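Local coordinates for RegF protein (Neisseria gonorrhoeae, PDB 4HOJ), which binds glutathione and calcium ions and, as a stringent starvation protein A homologue of the glutathione S-transferase superfamily, probably acts in the starvation response, at residues Thr11-Glu24 and Phe149-Arg162. Sequence-based numbering, arbitrary orientation.
Sequences TCPFSHRCRFVLYE and FSMIDVALAPLLWR. With GSH (glutathione), chain C.
With CG anti to the backbone N (chi1 -170°), H16 swings its ring out to meet R162, whose chain, extended from CG to NE, passes it running the other way. This is the interdomain seam of the glutathione S-transferase fold: helix 13-24 of the thioredoxin-like domain packs on helix 151-161 of the all-helical domain, their segment axes 8.2 Å apart at closest approach. Planar and rich in N-H groups, the guanidinium suits its junction: NH1 reaches H16 ND1 in the imidazole plane at 2.9 Å and also P158 O, while NH2 bonds to T11 O from above the carbonyl plane and forms a salt bridge with E198. P13 CA sits over the centre of one guanidinium face. P158, compact and rigid, lays CG over the imidazole face in a CH-pi contact, 4.1 Å from the centroid, and that ring turns its edge toward the face of W161. R17 spans the seam, its NE giving a bond to A155 O, on a lone pair, at 2.9 Å; its NH2 pairs with E100 of the glutathione pocket. Small A157 lets F20 come close, and F20 CZ meets F149 CZ at 3.6 Å, the rings oblique. Beside F20, branched V21 packs tightly against V154, CG2 to CG1 3.5 Å, and the same CG2 touches the flexible thioether of M151 at SD, also at 3.5 Å.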
ATOM      1  N   THR A  11      -0.608 -14.900  17.846  1.00  8.87           N
ATOM      2  CA  THR A  11      -1.997 -14.941  17.315  1.00  9.08           C
ATOM      3  C   THR A  11      -2.233 -13.858  16.293  1.00  7.55           C
ATOM      4  O   THR A  11      -3.380 -13.632  15.918  1.00  9.31           O
ATOM      5  CB  THR A  11      -3.104 -14.903  18.404  1.00  9.03           C
ATOM      6  OG1 THR A  11      -2.986 -13.682  19.134  1.00 11.31           O
ATOM      7  CG2 THR A  11      -2.970 -16.100  19.360  1.00 11.54           C
ATOM      8  N   CYS A  12      -1.185 -13.209  15.799  1.00  8.04           N
ATOM      9  CA  CYS A  12      -1.366 -12.047  14.947  1.00  7.37           C
ATOM     10  C   CYS A  12      -1.559 -12.474  13.485  1.00  6.71           C
ATOM     11  O   CYS A  12      -0.636 -13.084  12.918  1.00  7.39           O
ATOM     12  CB  CYS A  12      -0.114 -11.163  15.077  1.00  6.95           C
ATOM     13  SG  CYS A  12      -0.066  -9.784  13.926  1.00 10.13           S
ATOM     14  N   PRO A  13      -2.687 -12.097  12.872  1.00  7.13           N
ATOM     15  CA  PRO A  13      -2.885 -12.528  11.471  1.00  6.56           C
ATOM     16  C   PRO A  13      -1.876 -11.897  10.520  1.00  6.89           C
ATOM     17  O   PRO A  13      -1.598 -12.472   9.462  1.00  8.03           O
ATOM     18  CB  PRO A  13      -4.354 -12.118  11.154  1.00  7.53           C
ATOM     19  CG  PRO A  13      -4.661 -10.985  12.191  1.00  8.19           C
ATOM     20  CD  PRO A  13      -3.854 -11.401  13.453  1.00  8.04           C
ATOM     21  N   PHE A  14      -1.368 -10.707  10.837  1.00  6.99           N
ATOM     22  CA  PHE A  14      -0.420 -10.031   9.955  1.00  7.44           C
ATOM     23  C   PHE A  14       0.915 -10.675  10.036  1.00  7.02           C
ATOM     24  O   PHE A  14       1.562 -10.910   9.005  1.00  8.49           O
ATOM     25  CB  PHE A  14      -0.379  -8.526  10.285  1.00  8.17           C
ATOM     26  CG  PHE A  14      -1.730  -7.879  10.155  1.00  7.30           C
ATOM     27  CD1 PHE A  14      -2.242  -7.620   8.899  1.00  7.71           C
ATOM     28  CD2 PHE A  14      -2.496  -7.616  11.247  1.00  7.79           C
ATOM     29  CE1 PHE A  14      -3.476  -7.038   8.745  1.00 10.72           C
ATOM     30  CE2 PHE A  14      -3.784  -7.074  11.119  1.00  8.95           C
ATOM     31  CZ  PHE A  14      -4.274  -6.786   9.849  1.00  9.47           C
ATOM     32  N   SER A  15       1.316 -11.116  11.238  1.00  7.33           N
ATOM     33  CA  SER A  15       2.534 -11.935  11.398  1.00  8.62           C
ATOM     34  C   SER A  15       2.396 -13.308  10.705  1.00  7.87           C
ATOM     35  O   SER A  15       3.361 -13.837  10.149  1.00  9.50           O
ATOM     36  CB  SER A  15       2.821 -12.182  12.918  1.00 11.54           C
ATOM     37  OG  SER A  15       3.083 -10.921  13.587  1.00 13.15           O
ATOM     38  N   HIS A  16       1.190 -13.851  10.780  1.00  7.68           N
ATOM     39  CA  HIS A  16       0.885 -15.129  10.165  1.00  7.22           C
ATOM     40  C   HIS A  16       1.172 -15.062   8.646  1.00  6.53           C
ATOM     41  O   HIS A  16       1.756 -15.987   8.063  1.00  8.11           O
ATOM     42  CB  HIS A  16      -0.564 -15.450  10.491  1.00  7.28           C
ATOM     43  CG  HIS A  16      -0.988 -16.833  10.135  1.00  7.64           C
ATOM     44  ND1 HIS A  16      -2.276 -17.242  10.362  1.00  9.09           N
ATOM     45  CD2 HIS A  16      -0.342 -17.866   9.508  1.00  8.58           C
ATOM     46  CE1 HIS A  16      -2.406 -18.501   9.951  1.00 10.16           C
ATOM     47  NE2 HIS A  16      -1.249 -18.903   9.416  1.00  9.92           N
ATOM     48  N   ARG A  17       0.855 -13.920   8.007  1.00  6.28           N
ATOM     49  CA  ARG A  17       1.116 -13.797   6.565  1.00  6.75           C
ATOM     50  C   ARG A  17       2.600 -13.974   6.316  1.00  6.42           C
ATOM     51  O   ARG A  17       3.007 -14.679   5.370  1.00  8.40           O
ATOM     52  CB  ARG A  17       0.751 -12.394   6.011  1.00  7.74           C
ATOM     53  CG  ARG A  17      -0.671 -12.000   6.090  1.00  6.47           C
ATOM     54  CD  ARG A  17      -0.789 -10.540   5.629  1.00  7.59           C
ATOM     55  NE  ARG A  17      -2.173 -10.170   5.319  1.00  7.95           N
ATOM     56  CZ  ARG A  17      -2.529  -8.899   5.098  1.00  7.07           C
ATOM     57  NH1 ARG A  17      -1.683  -7.877   5.343  1.00  8.11           N
ATOM     58  NH2 ARG A  17      -3.773  -8.693   4.713  1.00  8.76           N
ATOM     59  N   CYS A  18       3.431 -13.314   7.137  1.00  7.76           N
ATOM     60  CA  CYS A  18       4.885 -13.348   6.910  1.00  8.47           C
ATOM     61  C   CYS A  18       5.458 -14.722   7.225  1.00  8.95           C
ATOM     62  O   CYS A  18       6.311 -15.226   6.486  1.00  9.66           O
ATOM     63  CB  CYS A  18       5.563 -12.282   7.762  1.00  8.57           C
ATOM     64  SG  CYS A  18       4.989 -10.601   7.419  1.00  9.21           S
ATOM     65  N   ARG A  19       4.974 -15.399   8.265  1.00  8.48           N
ATOM     66  CA  ARG A  19       5.379 -16.768   8.556  1.00  7.94           C
ATOM     67  C   ARG A  19       5.040 -17.678   7.393  1.00  8.54           C
ATOM     68  O   ARG A  19       5.862 -18.514   7.002  1.00  9.58           O
ATOM     69  CB  ARG A  19       4.761 -17.231   9.902  1.00  9.77           C
ATOM     70  CG  ARG A  19       5.434 -16.561  11.106  1.00  9.63           C
ATOM     71  CD  ARG A  19       4.810 -17.083  12.401  1.00 10.11           C
ATOM     72  NE  ARG A  19       3.719 -16.254  12.913  1.00 10.09           N
ATOM     73  CZ  ARG A  19       2.424 -16.596  12.960  1.00  8.71           C
ATOM     74  NH1 ARG A  19       1.557 -15.837  13.673  1.00  8.85           N
ATOM     75  NH2 ARG A  19       1.991 -17.688  12.382  1.00 10.05           N
ATOM     76  N   PHE A  20       3.857 -17.482   6.808  1.00  8.78           N
ATOM     77  CA  PHE A  20       3.456 -18.302   5.669  1.00  8.56           C
ATOM     78  C   PHE A  20       4.450 -18.120   4.494  1.00  9.13           C
ATOM     79  O   PHE A  20       4.942 -19.098   3.922  1.00 10.88           O
ATOM     80  CB  PHE A  20       2.023 -17.917   5.342  1.00  8.64           C
ATOM     81  CG  PHE A  20       1.330 -18.797   4.318  1.00  9.05           C
ATOM     82  CD1 PHE A  20       1.870 -19.971   3.816  1.00 10.30           C
ATOM     83  CD2 PHE A  20       0.066 -18.381   3.869  1.00  9.71           C
ATOM     84  CE1 PHE A  20       1.137 -20.741   2.877  1.00 11.43           C
ATOM     85  CE2 PHE A  20      -0.665 -19.115   2.956  1.00 10.81           C
ATOM     86  CZ  PHE A  20      -0.123 -20.304   2.430  1.00 10.66           C
ATOM     87  N   VAL A  21       4.780 -16.863   4.149  1.00  9.21           N
ATOM     88  CA  VAL A  21       5.747 -16.635   3.090  1.00 11.74           C
ATOM     89  C   VAL A  21       7.079 -17.264   3.413  1.00 11.28           C
ATOM     90  O   VAL A  21       7.689 -17.883   2.536  1.00 12.18           O
ATOM     91  CB  VAL A  21       5.930 -15.115   2.764  1.00 11.51           C
ATOM     92  CG1 VAL A  21       7.068 -14.920   1.730  1.00 16.63           C
ATOM     93  CG2 VAL A  21       4.667 -14.513   2.214  1.00 16.69           C
ATOM     94  N   LEU A  22       7.568 -17.104   4.636  1.00 10.22           N
ATOM     95  CA  LEU A  22       8.889 -17.618   4.979  1.00 10.40           C
ATOM     96  C   LEU A  22       8.961 -19.109   4.812  1.00 12.83           C
ATOM     97  O   LEU A  22       9.932 -19.623   4.257  1.00 13.19           O
ATOM     98  CB  LEU A  22       9.298 -17.151   6.383  1.00 12.43           C
ATOM     99  CG  LEU A  22       9.653 -15.663   6.439  1.00 12.16           C
ATOM    100  CD1 LEU A  22       9.594 -15.191   7.888  1.00 16.60           C
ATOM    101  CD2 LEU A  22      11.021 -15.424   5.839  1.00 13.95           C
ATOM    102  N   TYR A  23       7.925 -19.830   5.244  1.00 11.50           N
ATOM    103  CA  TYR A  23       7.927 -21.270   5.047  1.00 13.78           C
ATOM    104  C   TYR A  23       7.708 -21.695   3.606  1.00 13.79           C
ATOM    105  O   TYR A  23       8.254 -22.721   3.189  1.00 16.61           O
ATOM    106  CB  TYR A  23       6.938 -21.929   6.004  1.00 13.81           C
ATOM    107  CG  TYR A  23       7.470 -22.036   7.427  1.00 13.50           C
ATOM    108  CD1 TYR A  23       8.453 -22.962   7.715  1.00 16.73           C
ATOM    109  CD2 TYR A  23       7.017 -21.211   8.444  1.00 13.98           C
ATOM    110  CE1 TYR A  23       8.946 -23.079   8.989  1.00 18.77           C
ATOM    111  CE2 TYR A  23       7.510 -21.320   9.742  1.00 17.25           C
ATOM    112  CZ  TYR A  23       8.485 -22.257   9.981  1.00 18.37           C
ATOM    113  OH  TYR A  23       9.033 -22.437  11.237  1.00 26.07           O
ATOM    114  N   GLU A  24       7.005 -20.872   2.814  1.00 12.45           N
ATOM    115  CA  GLU A  24       6.895 -21.210   1.386  1.00 14.13           C
ATOM    116  C   GLU A  24       8.259 -21.092   0.706  1.00 17.01           C
ATOM    117  O   GLU A  24       8.543 -21.866  -0.189  1.00 16.97           O
ATOM    118  CB  GLU A  24       5.884 -20.268   0.649  1.00 12.25           C
ATOM    119  CG  GLU A  24       4.400 -20.537   0.936  1.00 13.81           C
ATOM    120  CD  GLU A  24       3.872 -21.744   0.180  1.00 14.87           C
ATOM    121  OE1 GLU A  24       4.422 -22.053  -0.918  1.00 17.44           O
ATOM    122  OE2 GLU A  24       2.934 -22.391   0.640  1.00 15.10           O
ATOM    123  N   PHE A 149      -1.045 -20.287  -7.334  1.00 19.23           N
ATOM    124  CA  PHE A 149      -0.925 -19.755  -5.971  1.00 18.12           C
ATOM    125  C   PHE A 149      -0.048 -18.532  -5.977  1.00 19.33           C
ATOM    126  O   PHE A 149       0.987 -18.513  -6.630  1.00 21.44           O
ATOM    127  CB  PHE A 149      -0.274 -20.839  -5.111  1.00 18.56           C
ATOM    128  CG  PHE A 149      -0.003 -20.411  -3.686  1.00 16.52           C
ATOM    129  CD1 PHE A 149      -1.036 -20.313  -2.785  1.00 16.69           C
ATOM    130  CD2 PHE A 149       1.299 -20.108  -3.257  1.00 17.44           C
ATOM    131  CE1 PHE A 149      -0.771 -19.947  -1.453  1.00 15.80           C
ATOM    132  CE2 PHE A 149       1.572 -19.750  -1.937  1.00 18.40           C
ATOM    133  CZ  PHE A 149       0.533 -19.649  -1.037  1.00 18.24           C
ATOM    134  N   SER A 150      -0.422 -17.511  -5.202  1.00 16.71           N
ATOM    135  CA  SER A 150       0.350 -16.266  -5.188  1.00 11.72           C
ATOM    136  C   SER A 150       0.342 -15.594  -3.850  1.00 12.12           C
ATOM    137  O   SER A 150      -0.355 -16.031  -2.914  1.00 11.23           O
ATOM    138  CB  SER A 150      -0.146 -15.204  -6.209  1.00 13.12           C
ATOM    139  OG  SER A 150      -1.389 -14.672  -5.785  1.00 12.07           O
ATOM    140  N   MET A 151       1.096 -14.499  -3.783  1.00 13.85           N
ATOM    141  CA  MET A 151       1.165 -13.688  -2.553  1.00 12.04           C
ATOM    142  C   MET A 151      -0.207 -13.146  -2.165  1.00 11.13           C
ATOM    143  O   MET A 151      -0.481 -12.835  -1.014  1.00 11.10           O
ATOM    144  CB  MET A 151       2.076 -12.498  -2.840  1.00 16.09           C
ATOM    145  CG  MET A 151       2.291 -11.747  -1.579  1.00 17.74           C
ATOM    146  SD  MET A 151       3.384 -12.739  -0.574  1.00 20.75           S
ATOM    147  CE  MET A 151       4.946 -12.293  -1.328  1.00 15.08           C
ATOM    148  N   ILE A 152      -1.090 -13.027  -3.142  1.00 12.66           N
ATOM    149  CA  ILE A 152      -2.426 -12.571  -2.837  1.00 11.94           C
ATOM    150  C   ILE A 152      -3.201 -13.580  -1.968  1.00 13.19           C
ATOM    151  O   ILE A 152      -3.906 -13.240  -1.009  1.00 13.02           O
ATOM    152  CB  ILE A 152      -3.197 -12.097  -4.117  1.00 15.25           C
ATOM    153  CG1 ILE A 152      -2.321 -11.291  -5.107  1.00 23.42           C
ATOM    154  CG2 ILE A 152      -4.418 -11.294  -3.680  1.00 26.82           C
ATOM    155  CD1 ILE A 152      -1.356 -10.287  -4.621  1.00 20.71           C
ATOM    156  N   ASP A 153      -3.024 -14.854  -2.289  1.00 11.36           N
ATOM    157  CA  ASP A 153      -3.537 -15.925  -1.431  1.00 10.52           C
ATOM    158  C   ASP A 153      -2.911 -15.910  -0.033  1.00 10.00           C
ATOM    159  O   ASP A 153      -3.578 -16.060   0.991  1.00 11.34           O
ATOM    160  CB  ASP A 153      -3.271 -17.281  -2.080  1.00 11.85           C
ATOM    161  CG  ASP A 153      -3.860 -17.363  -3.492  1.00 12.82           C
ATOM    162  OD1 ASP A 153      -5.108 -17.383  -3.607  1.00 14.63           O
ATOM    163  OD2 ASP A 153      -3.096 -17.416  -4.453  1.00 14.30           O
ATOM    164  N   VAL A 154      -1.626 -15.648   0.005  1.00  9.36           N
ATOM    165  CA  VAL A 154      -0.930 -15.562   1.275  1.00 10.14           C
ATOM    166  C   VAL A 154      -1.538 -14.483   2.145  1.00  8.66           C
ATOM    167  O   VAL A 154      -1.780 -14.701   3.356  1.00  9.76           O
ATOM    168  CB  VAL A 154       0.556 -15.253   1.070  1.00 10.05           C
ATOM    169  CG1 VAL A 154       1.238 -14.860   2.394  1.00 11.50           C
ATOM    170  CG2 VAL A 154       1.254 -16.452   0.429  1.00 11.19           C
ATOM    171  N   ALA A 155      -1.792 -13.305   1.563  1.00  9.09           N
ATOM    172  CA  ALA A 155      -2.260 -12.157   2.372  1.00  7.97           C
ATOM    173  C   ALA A 155      -3.668 -12.444   2.976  1.00  8.13           C
ATOM    174  O   ALA A 155      -3.958 -12.021   4.085  1.00  8.54           O
ATOM    175  CB  ALA A 155      -2.262 -10.922   1.492  1.00  8.67           C
ATOM    176  N   LEU A 156      -4.519 -13.152   2.234  1.00  8.55           N
ATOM    177  CA  LEU A 156      -5.863 -13.405   2.697  1.00  9.00           C
ATOM    178  C   LEU A 156      -5.953 -14.597   3.661  1.00  9.10           C
ATOM    179  O   LEU A 156      -6.830 -14.626   4.513  1.00  9.45           O
ATOM    180  CB  LEU A 156      -6.723 -13.687   1.461  1.00 11.10           C
ATOM    181  CG  LEU A 156      -8.198 -14.030   1.748  1.00  9.20           C
ATOM    182  CD1 LEU A 156      -8.918 -12.886   2.500  1.00 12.16           C
ATOM    183  CD2 LEU A 156      -8.912 -14.312   0.415  1.00 13.27           C
ATOM    184  N   ALA A 157      -5.016 -15.549   3.571  1.00  8.13           N
ATOM    185  CA  ALA A 157      -5.176 -16.837   4.253  1.00  8.17           C
ATOM    186  C   ALA A 157      -5.365 -16.669   5.773  1.00  8.75           C
ATOM    187  O   ALA A 157      -6.147 -17.397   6.333  1.00  8.30           O
ATOM    188  CB  ALA A 157      -3.966 -17.745   3.921  1.00 10.00           C
ATOM    189  N   PRO A 158      -4.631 -15.810   6.475  1.00  7.87           N
ATOM    190  CA  PRO A 158      -4.853 -15.735   7.944  1.00  7.25           C
ATOM    191  C   PRO A 158      -6.231 -15.315   8.337  1.00  8.26           C
ATOM    192  O   PRO A 158      -6.692 -15.715   9.431  1.00  9.24           O
ATOM    193  CB  PRO A 158      -3.804 -14.736   8.398  1.00  7.50           C
ATOM    194  CG  PRO A 158      -2.686 -14.887   7.292  1.00  7.42           C
ATOM    195  CD  PRO A 158      -3.514 -14.944   6.055  1.00  9.31           C
ATOM    196  N   LEU A 159      -6.904 -14.504   7.523  1.00  8.90           N
ATOM    197  CA  LEU A 159      -8.302 -14.166   7.804  1.00  7.99           C
ATOM    198  C   LEU A 159      -9.214 -15.353   7.610  1.00  9.49           C
ATOM    199  O   LEU A 159     -10.015 -15.655   8.478  1.00  9.51           O
ATOM    200  CB  LEU A 159      -8.737 -12.988   6.952  1.00  9.01           C
ATOM    201  CG  LEU A 159     -10.251 -12.686   6.949  1.00  8.26           C
ATOM    202  CD1 LEU A 159     -10.727 -12.459   8.382  1.00 11.55           C
ATOM    203  CD2 LEU A 159     -10.508 -11.459   6.095  1.00  9.12           C
ATOM    204  N   LEU A 160      -9.048 -16.064   6.527  1.00  9.28           N
ATOM    205  CA  LEU A 160      -9.895 -17.254   6.326  1.00  8.30           C
ATOM    206  C   LEU A 160      -9.666 -18.319   7.392  1.00  9.66           C
ATOM    207  O   LEU A 160     -10.620 -18.971   7.807  1.00 11.35           O
ATOM    208  CB  LEU A 160      -9.640 -17.844   4.909  1.00  9.75           C
ATOM    209  CG  LEU A 160      -9.873 -16.839   3.776  1.00 10.37           C
ATOM    210  CD1 LEU A 160      -9.644 -17.511   2.407  1.00 12.67           C
ATOM    211  CD2 LEU A 160     -11.264 -16.315   3.876  1.00 15.70           C
ATOM    212  N   TRP A 161      -8.419 -18.449   7.885  1.00  8.66           N
ATOM    213  CA  TRP A 161      -8.165 -19.399   8.965  1.00  8.28           C
ATOM    214  C   TRP A 161      -8.973 -19.031  10.205  1.00  8.22           C
ATOM    215  O   TRP A 161      -9.368 -19.938  10.944  1.00  9.82           O
ATOM    216  CB  TRP A 161      -6.667 -19.336   9.273  1.00  8.77           C
ATOM    217  CG  TRP A 161      -6.284 -20.315  10.334  1.00 10.03           C
ATOM    218  CD1 TRP A 161      -5.941 -19.993  11.611  1.00  8.16           C
ATOM    219  CD2 TRP A 161      -6.247 -21.751  10.248  1.00  9.97           C
ATOM    220  NE1 TRP A 161      -5.715 -21.146  12.349  1.00 10.17           N
ATOM    221  CE2 TRP A 161      -5.857 -22.225  11.517  1.00 10.02           C
ATOM    222  CE3 TRP A 161      -6.511 -22.671   9.225  1.00 12.68           C
ATOM    223  CZ2 TRP A 161      -5.736 -23.592  11.800  1.00 12.41           C
ATOM    224  CZ3 TRP A 161      -6.357 -24.027   9.499  1.00 13.16           C
ATOM    225  CH2 TRP A 161      -5.974 -24.461  10.775  1.00 13.52           C
ATOM    226  N   ARG A 162      -9.215 -17.736  10.420  1.00  8.72           N
ATOM    227  CA  ARG A 162      -9.814 -17.185  11.622  1.00  8.49           C
ATOM    228  C   ARG A 162     -11.304 -16.984  11.522  1.00  8.10           C
ATOM    229  O   ARG A 162     -11.870 -16.399  12.476  1.00 10.73           O
ATOM    230  CB  ARG A 162      -9.125 -15.835  11.990  1.00  9.55           C
ATOM    231  CG  ARG A 162      -7.719 -16.039  12.576  1.00 10.20           C
ATOM    232  CD  ARG A 162      -6.926 -14.698  12.537  1.00  7.73           C
ATOM    233  NE  ARG A 162      -5.685 -14.802  13.269  1.00  8.48           N
ATOM    234  CZ  ARG A 162      -4.579 -15.435  12.864  1.00  6.71           C
ATOM    235  NH1 ARG A 162      -4.575 -16.012  11.639  1.00  7.60           N
ATOM    236  NH2 ARG A 162      -3.472 -15.433  13.592  1.00  7.95           N
TER
HETATM  237  N1  GSH C 302      -0.740  -2.866   8.950  1.00  8.53           N
HETATM  238  CA1 GSH C 302      -0.011  -3.805   9.852  1.00  7.63           C
HETATM  239  C1  GSH C 302       0.606  -4.899   9.060  1.00  8.54           C
HETATM  240  O11 GSH C 302       1.686  -5.418   9.439  1.00  7.72           O
HETATM  241  O12 GSH C 302      -0.005  -5.286   8.047  1.00  8.37           O
HETATM  242  CB1 GSH C 302      -0.913  -4.299  10.991  1.00  7.95           C
HETATM  243  CG1 GSH C 302      -0.151  -5.056  12.085  1.00  8.15           C
HETATM  244  CD1 GSH C 302      -1.013  -5.197  13.325  1.00  8.69           C
HETATM  245  OE1 GSH C 302      -2.153  -4.800  13.406  1.00 10.33           O
HETATM  246  N2  GSH C 302      -0.362  -5.888  14.336  1.00  9.21           N
HETATM  247  CA2 GSH C 302      -1.059  -6.066  15.610  1.00  8.37           C
HETATM  248  C2  GSH C 302      -0.227  -5.355  16.647  1.00  9.32           C
HETATM  249  O2  GSH C 302       0.990  -5.332  16.734  1.00  9.35           O
HETATM  250  CB2 GSH C 302      -1.189  -7.479  16.068  1.00  8.66           C
HETATM  251  SG2 GSH C 302      -2.020  -8.537  14.917  1.00 15.37           S
HETATM  252  N3  GSH C 302      -1.028  -4.748  17.701  1.00 13.15           N
HETATM  253  CA3 GSH C 302      -0.403  -4.017  18.789  1.00 15.15           C
HETATM  254  C3  GSH C 302      -0.875  -2.599  18.701  1.00 22.53           C
HETATM  255  O31 GSH C 302      -1.543  -2.092  17.736  1.00 21.09           O
HETATM  256  O32 GSH C 302      -0.544  -1.875  19.667  1.00 25.27           O
HETATM  257  O   HOH W   1      -6.196 -13.712  15.874  1.00 10.32           O